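Local atomic coordinates of polyprenyl synthetase (Nonlabens dokdonensis, PDB entry 6KD7), a protein that probably acts as a magnesium-dependent prenyltransferase, a geranylgeranyl pyrophosphate synthase that lengthens isoprenoid diphosphates. Residues Phe126-Lys131 against Lys189-Ile194; Lys300-Leu305 against Gln314-Ser319. All coordinates share one frame; numbering follows the deposited sequence.

Interaction 1 of 2, residues Phe126-Lys131 against Lys189-Ile194; sequences FYQLNK and KEQELI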
loop_
_atom_site.group_PDB
_atom_site.type_symbol
_atom_site.label_atom_id
_atom_site.label_comp_id
_atom_site.label_asym_id
_atom_site.label_seq_id
_atom_site.Cartn_x
_atom_site.Cartn_y
_atom_site.Cartn_z
ATOM N N PHE A 126 28.555 -36.634 21.807
ATOM C CA PHE A 126 27.831 -35.371 22.062
ATOM C C PHE A 126 28.717 -34.187 21.712
ATOM O O PHE A 126 28.315 -33.370 20.885
ATOM C CB PHE A 126 27.395 -35.244 23.505
ATOM C CG PHE A 126 26.567 -34.015 23.741
ATOM C CD1 PHE A 126 25.187 -34.044 23.546
ATOM C CD2 PHE A 126 27.186 -32.836 24.133
ATOM C CE1 PHE A 126 24.426 -32.914 23.803
ATOM C CE2 PHE A 126 26.414 -31.709 24.391
ATOM C CZ PHE A 126 25.043 -31.747 24.229
ATOM N N TYR A 127 29.935 -34.166 22.226
ATOM C CA TYR A 127 30.873 -33.066 21.963
ATOM C C TYR A 127 31.172 -33.008 20.468
ATOM O O TYR A 127 31.308 -31.930 19.870
ATOM C CB TYR A 127 32.139 -33.142 22.830
ATOM C CG TYR A 127 33.078 -31.992 22.611
ATOM C CD1 TYR A 127 32.947 -30.827 23.344
ATOM C CD2 TYR A 127 34.042 -32.035 21.634
ATOM C CE1 TYR A 127 33.784 -29.747 23.142
ATOM C CE2 TYR A 127 34.878 -30.961 21.406
ATOM C CZ TYR A 127 34.740 -29.817 22.169
ATOM O OH TYR A 127 35.543 -28.755 21.920
ATOM N N GLN A 128 31.414 -34.136 19.852
ATOM C CA GLN A 128 31.934 -34.121 18.463
ATOM C C GLN A 128 30.786 -33.702 17.514
ATOM O O GLN A 128 31.057 -33.029 16.508
ATOM C CB GLN A 128 32.495 -35.517 18.153
ATOM C CG GLN A 128 33.909 -35.766 18.673
ATOM C CD GLN A 128 34.348 -37.130 18.182
ATOM O OE1 GLN A 128 33.938 -38.157 18.712
ATOM N NE2 GLN A 128 35.028 -37.144 17.054
ATOM N N LEU A 129 29.592 -34.218 17.787
ATOM C CA LEU A 129 28.346 -33.985 17.019
ATOM C C LEU A 129 28.063 -32.471 17.071
ATOM O O LEU A 129 27.967 -31.863 15.984
ATOM C CB LEU A 129 27.213 -34.817 17.622
ATOM C CG LEU A 129 27.269 -36.323 17.330
ATOM C CD1 LEU A 129 26.129 -37.040 18.019
ATOM C CD2 LEU A 129 27.280 -36.633 15.818
ATOM N N ASN A 130 28.027 -31.894 18.282
ATOM C CA ASN A 130 27.698 -30.457 18.484
ATOM C C ASN A 130 28.698 -29.637 17.705
ATOM O O ASN A 130 28.319 -28.716 16.975
ATOM C CB ASN A 130 27.680 -30.007 19.935
ATOM C CG ASN A 130 26.343 -30.280 20.535
ATOM O OD1 ASN A 130 26.108 -31.385 21.043
ATOM N ND2 ASN A 130 25.470 -29.282 20.511
ATOM N N LYS A 131 29.972 -29.986 17.815
ATOM C CA LYS A 131 31.035 -29.189 17.159
ATOM C C LYS A 131 30.915 -29.171 15.630
ATOM O O LYS A 131 30.936 -28.090 15.083
ATOM C CB LYS A 131 32.399 -29.733 17.580
ATOM C CG LYS A 131 33.571 -28.812 17.296
ATOM C CD LYS A 131 34.700 -29.036 18.254
ATOM C CE LYS A 131 35.877 -28.126 18.001
ATOM N NZ LYS A 131 36.250 -28.109 16.573
ATOM N N LYS A 189 40.512 -38.499 11.045
ATOM C CA LYS A 189 41.021 -38.608 9.659
ATOM C C LYS A 189 39.958 -39.273 8.784
ATOM O O LYS A 189 39.720 -38.781 7.685
ATOM C CB LYS A 189 42.300 -39.447 9.674
ATOM C CG LYS A 189 43.202 -39.315 8.458
ATOM C CD LYS A 189 44.402 -40.230 8.539
ATOM C CE LYS A 189 45.467 -39.935 7.504
ATOM N NZ LYS A 189 46.401 -41.076 7.334
ATOM N N GLU A 190 39.329 -40.333 9.284
ATOM C CA GLU A 190 38.279 -41.048 8.521
ATOM C C GLU A 190 37.042 -40.152 8.410
ATOM O O GLU A 190 36.504 -40.034 7.334
ATOM C CB GLU A 190 37.955 -42.392 9.167
ATOM C CG GLU A 190 37.084 -43.289 8.319
ATOM C CD GLU A 190 37.594 -43.648 6.935
ATOM O OE1 GLU A 190 38.782 -43.507 6.689
ATOM O OE2 GLU A 190 36.790 -44.060 6.124
ATOM N N GLN A 191 36.692 -39.473 9.493
ATOM C CA GLN A 191 35.504 -38.592 9.502
ATOM C C GLN A 191 35.664 -37.546 8.402
ATOM O O GLN A 191 34.745 -37.356 7.659
ATOM C CB GLN A 191 35.459 -37.847 10.828
ATOM C CG GLN A 191 34.883 -38.654 11.966
ATOM C CD GLN A 191 34.866 -37.828 13.223
ATOM O OE1 GLN A 191 34.683 -36.625 13.188
ATOM N NE2 GLN A 191 35.077 -38.481 14.339
ATOM N N GLU A 192 36.840 -36.958 8.305
ATOM C CA GLU A 192 37.091 -35.945 7.265
ATOM C C GLU A 192 37.015 -36.575 5.871
ATOM O O GLU A 192 36.681 -35.857 4.942
ATOM C CB GLU A 192 38.341 -35.137 7.600
ATOM C CG GLU A 192 38.253 -34.522 8.984
ATOM C CD GLU A 192 39.265 -33.443 9.309
ATOM O OE1 GLU A 192 38.976 -32.627 10.188
ATOM O OE2 GLU A 192 40.325 -33.423 8.680
ATOM N N LEU A 193 37.340 -37.861 5.724
ATOM C CA LEU A 193 37.341 -38.434 4.362
ATOM C C LEU A 193 35.864 -38.543 3.949
ATOM O O LEU A 193 35.537 -38.225 2.792
ATOM C CB LEU A 193 38.074 -39.782 4.315
ATOM C CG LEU A 193 39.611 -39.712 4.327
ATOM C CD1 LEU A 193 40.194 -41.118 4.258
ATOM C CD2 LEU A 193 40.174 -38.902 3.183
ATOM N N ILE A 194 35.003 -39.055 4.820
ATOM C CA ILE A 194 33.570 -39.162 4.423
ATOM C C ILE A 194 32.975 -37.756 4.234
ATOM O O ILE A 194 32.179 -37.591 3.325
ATOM C CB ILE A 194 32.751 -40.127 5.295
ATOM C CG1 ILE A 194 31.545 -40.655 4.514
ATOM C CG2 ILE A 194 32.375 -39.497 6.621
ATOM C CD1 ILE A 194 30.784 -41.742 5.200
#

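Interaction 2 of 2, residues Lys300-Leu305 against Gln314-Ser319; sequences KNIEEL and QLTDFS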
loop_
_atom_site.group_PDB
_atom_site.type_symbol
_atom_site.label_atom_id
_atom_site.label_comp_id
_atom_site.label_asym_id
_atom_site.label_seq_id
_atom_site.Cartn_x
_atom_site.Cartn_y
_atom_site.Cartn_z
ATOM N N LYS A 300 35.859 -41.343 -6.553
ATOM C CA LYS A 300 37.243 -41.549 -6.043
ATOM C C LYS A 300 37.270 -41.434 -4.528
ATOM O O LYS A 300 37.977 -42.265 -3.895
ATOM C CB LYS A 300 38.275 -40.639 -6.711
ATOM C CG LYS A 300 38.423 -40.992 -8.180
ATOM C CD LYS A 300 39.492 -40.283 -8.969
ATOM C CE LYS A 300 39.232 -40.429 -10.463
ATOM N NZ LYS A 300 40.440 -40.119 -11.266
ATOM N N ASN A 301 36.544 -40.486 -3.935
ATOM C CA ASN A 301 36.500 -40.408 -2.454
ATOM C C ASN A 301 35.955 -41.751 -1.932
ATOM O O ASN A 301 36.415 -42.223 -0.869
ATOM C CB ASN A 301 35.623 -39.273 -1.885
ATOM C CG ASN A 301 35.988 -37.859 -2.312
ATOM O OD1 ASN A 301 37.143 -37.471 -2.449
ATOM N ND2 ASN A 301 34.986 -37.042 -2.494
ATOM N N ILE A 302 34.940 -42.323 -2.578
ATOM C CA ILE A 302 34.314 -43.576 -2.068
ATOM C C ILE A 302 35.378 -44.693 -2.061
ATOM O O ILE A 302 35.457 -45.412 -1.056
ATOM C CB ILE A 302 33.049 -43.975 -2.842
ATOM C CG1 ILE A 302 31.941 -42.935 -2.671
ATOM C CG2 ILE A 302 32.548 -45.354 -2.406
ATOM C CD1 ILE A 302 30.790 -43.096 -3.681
ATOM N N GLU A 303 36.197 -44.771 -3.104
ATOM C CA GLU A 303 37.232 -45.817 -3.271
ATOM C C GLU A 303 38.180 -45.748 -2.065
ATOM O O GLU A 303 38.709 -46.783 -1.719
ATOM C CB GLU A 303 38.025 -45.644 -4.569
ATOM C CG GLU A 303 37.314 -46.150 -5.812
ATOM C CD GLU A 303 37.792 -45.567 -7.153
ATOM O OE1 GLU A 303 38.943 -45.043 -7.229
ATOM O OE2 GLU A 303 36.992 -45.606 -8.133
ATOM N N GLU A 304 38.391 -44.573 -1.473
ATOM C CA GLU A 304 39.388 -44.427 -0.378
ATOM C C GLU A 304 38.795 -44.560 1.024
ATOM O O GLU A 304 39.560 -44.493 1.977
ATOM C CB GLU A 304 40.127 -43.105 -0.536
ATOM C CG GLU A 304 40.910 -43.037 -1.825
ATOM C CD GLU A 304 41.491 -41.668 -2.112
ATOM O OE1 GLU A 304 41.480 -40.822 -1.196
ATOM O OE2 GLU A 304 41.938 -41.451 -3.249
ATOM N N LEU A 305 37.489 -44.742 1.141
ATOM C CA LEU A 305 36.880 -44.861 2.485
ATOM C C LEU A 305 37.249 -46.206 3.111
ATOM O O LEU A 305 37.430 -47.176 2.378
ATOM C CB LEU A 305 35.366 -44.726 2.336
ATOM C CG LEU A 305 34.878 -43.335 1.947
ATOM C CD1 LEU A 305 33.404 -43.367 1.621
ATOM C CD2 LEU A 305 35.157 -42.341 3.056
ATOM N N GLN A 314 27.358 -49.909 -2.977
ATOM C CA GLN A 314 26.047 -49.330 -2.609
ATOM C C GLN A 314 26.169 -47.799 -2.710
ATOM O O GLN A 314 25.332 -47.187 -3.371
ATOM C CB GLN A 314 25.580 -49.842 -1.256
ATOM C CG GLN A 314 24.968 -51.232 -1.382
ATOM C CD GLN A 314 24.775 -51.933 -0.060
ATOM O OE1 GLN A 314 24.278 -51.351 0.905
ATOM N NE2 GLN A 314 25.162 -53.203 -0.020
ATOM N N LEU A 315 27.225 -47.221 -2.153
ATOM C CA LEU A 315 27.402 -45.754 -2.097
ATOM C C LEU A 315 27.627 -45.249 -3.516
ATOM O O LEU A 315 27.201 -44.131 -3.794
ATOM C CB LEU A 315 28.607 -45.414 -1.232
ATOM C CG LEU A 315 28.491 -44.177 -0.363
ATOM C CD1 LEU A 315 27.199 -44.193 0.440
ATOM C CD2 LEU A 315 29.709 -44.095 0.566
ATOM N N THR A 316 28.332 -46.021 -4.343
ATOM C CA THR A 316 28.698 -45.597 -5.710
ATOM C C THR A 316 27.406 -45.530 -6.529
ATOM O O THR A 316 27.209 -44.537 -7.235
ATOM C CB THR A 316 29.747 -46.501 -6.359
ATOM O OG1 THR A 316 31.008 -46.269 -5.746
ATOM C CG2 THR A 316 29.924 -46.222 -7.838
ATOM N N ASP A 317 26.556 -46.529 -6.373
ATOM C CA ASP A 317 25.247 -46.622 -7.048
ATOM C C ASP A 317 24.341 -45.513 -6.539
ATOM O O ASP A 317 23.549 -45.005 -7.330
ATOM C CB ASP A 317 24.541 -47.959 -6.788
ATOM C CG ASP A 317 25.194 -49.107 -7.559
ATOM O OD1 ASP A 317 26.050 -48.800 -8.474
ATOM O OD2 ASP A 317 24.874 -50.307 -7.229
ATOM N N PHE A 318 24.341 -45.249 -5.241
ATOM C CA PHE A 318 23.458 -44.207 -4.662
ATOM C C PHE A 318 23.843 -42.835 -5.258
ATOM O O PHE A 318 22.976 -42.102 -5.669
ATOM C CB PHE A 318 23.523 -44.246 -3.147
ATOM C CG PHE A 318 23.043 -42.981 -2.500
ATOM C CD1 PHE A 318 23.912 -41.927 -2.309
ATOM C CD2 PHE A 318 21.738 -42.866 -2.066
ATOM C CE1 PHE A 318 23.479 -40.777 -1.687
ATOM C CE2 PHE A 318 21.300 -41.693 -1.486
ATOM C CZ PHE A 318 22.174 -40.659 -1.298
ATOM N N SER A 319 25.131 -42.576 -5.392
ATOM C CA SER A 319 25.702 -41.332 -5.926
ATOM C C SER A 319 25.283 -41.193 -7.388
ATOM O O SER A 319 24.884 -40.092 -7.790
ATOM C CB SER A 319 27.195 -41.303 -5.781
ATOM O OG SER A 319 27.558 -41.350 -4.416
#

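Interaction 1 of 2, residues Phe126-Lys131 against Lys189-Ile194
Directly before Q191, whose amide end meets that of Q128 across this contact, OE2 of E190 is held by two groups, OH of Y54 and the backbone N of S306. That double hold fixes the carboxylate of E190 on a different side of its helix from Q191. Between the segments themselves the meeting is narrow and rests on the two glutamines, with 63 Å² buried in all. Their CA atoms stand 10.6 Å apart, and long side chains span the distance. In Q128, CG lies beside the backbone N and anti to the carbonyl carbon (chi1 -82°); the chain then runs extended, carrying the amide well beyond its own helix. Q191 uses the same shape (chi1 -81°) from the other side. The two side chains cross at about a right angle, their amide planes turned 40° from each other, and the ends come within 3.0 Å, measured from NE2 of Q128 to NE2 of Q191, although which amide atom is N and which is O is doubtful in both residues. Regular helix carries both residues: N of N130 bonds O of F126 at 3.0 Å, and N of I194 bonds O of E190 at 3.1 Å. On helix 123-150 the ring of F126 packs edge-to-face with Y127 of a second subunit, and Y127 with F126 of that subunit; OH of Y127 bonds O of E119 there. The contact thus joins the early turns of helices 123-150 and 188-215 in the mainly helical fold of the FPP/GGPP synthase family. Helix 158-183 lies against both, its I182 touching the side chains of Q128, L129 and Q191, while helix 42-54 packs against I194 through S50, M53 and Y54.

Interaction 2 of 2, residues Lys300-Leu305 against Gln314-Ser319
The peptide carbonyl of L315 is the flat group at this contact: N and OG of S319 reach its O from opposite faces of the plane, and CD1 of I302 sits 3.7 Å from the same O. The two segments form an antiparallel helical hairpin, helix 283-303 turning back through a short connection into helix 309-322. The bond from OG of S319 to O of L315 (2.9 Å) runs 26° out of the carbonyl plane; OG also bonds OH of Y197, so this buried hydroxyl has two polar partners. I302 makes the main apolar contact from its segment, with CG1 anti to the carbonyl carbon (chi1 -64°) and CD1 extended beyond it, so that CD1 lies 4.0 Å from CB of L315 and 3.7 Å from OG of S319. Cut back to an alanine, this position would probably leave a gap beside L315 and S319, with the apolar contact between these segments left largely to L305 and L315. Nearer the turn, L305 and L315 meet at about a right angle, CD1 of L305 lying 3.9 Å from CD2 of L315. The hydroxyl of T316 bonds back to O of K312 in its own helix, and its OG1 lies 3.8 Å from CG2 of I302.

Interaction 1 closes along the chain before interaction 2 opens, and their centres lie about 19 Å apart, each about 19 to 20 Å from the centre of the chain. They nevertheless touch: OE2 of E190 lies 3.7 Å from CA of L305, and CD2 of L305 lies 3.7 Å from N of I194. Helix 188-215 serves both, lending Q191 to interaction 1 and Y197 to the packing round interaction 2. Helix 42-54 borders both as well. These two helices also contribute R43 and F205 to the pyrophosphate pocket, so the C-terminal hairpin packs on helices that line this pocket, probably part of the active site, whereas the 126-131 side adjoins the second subunit.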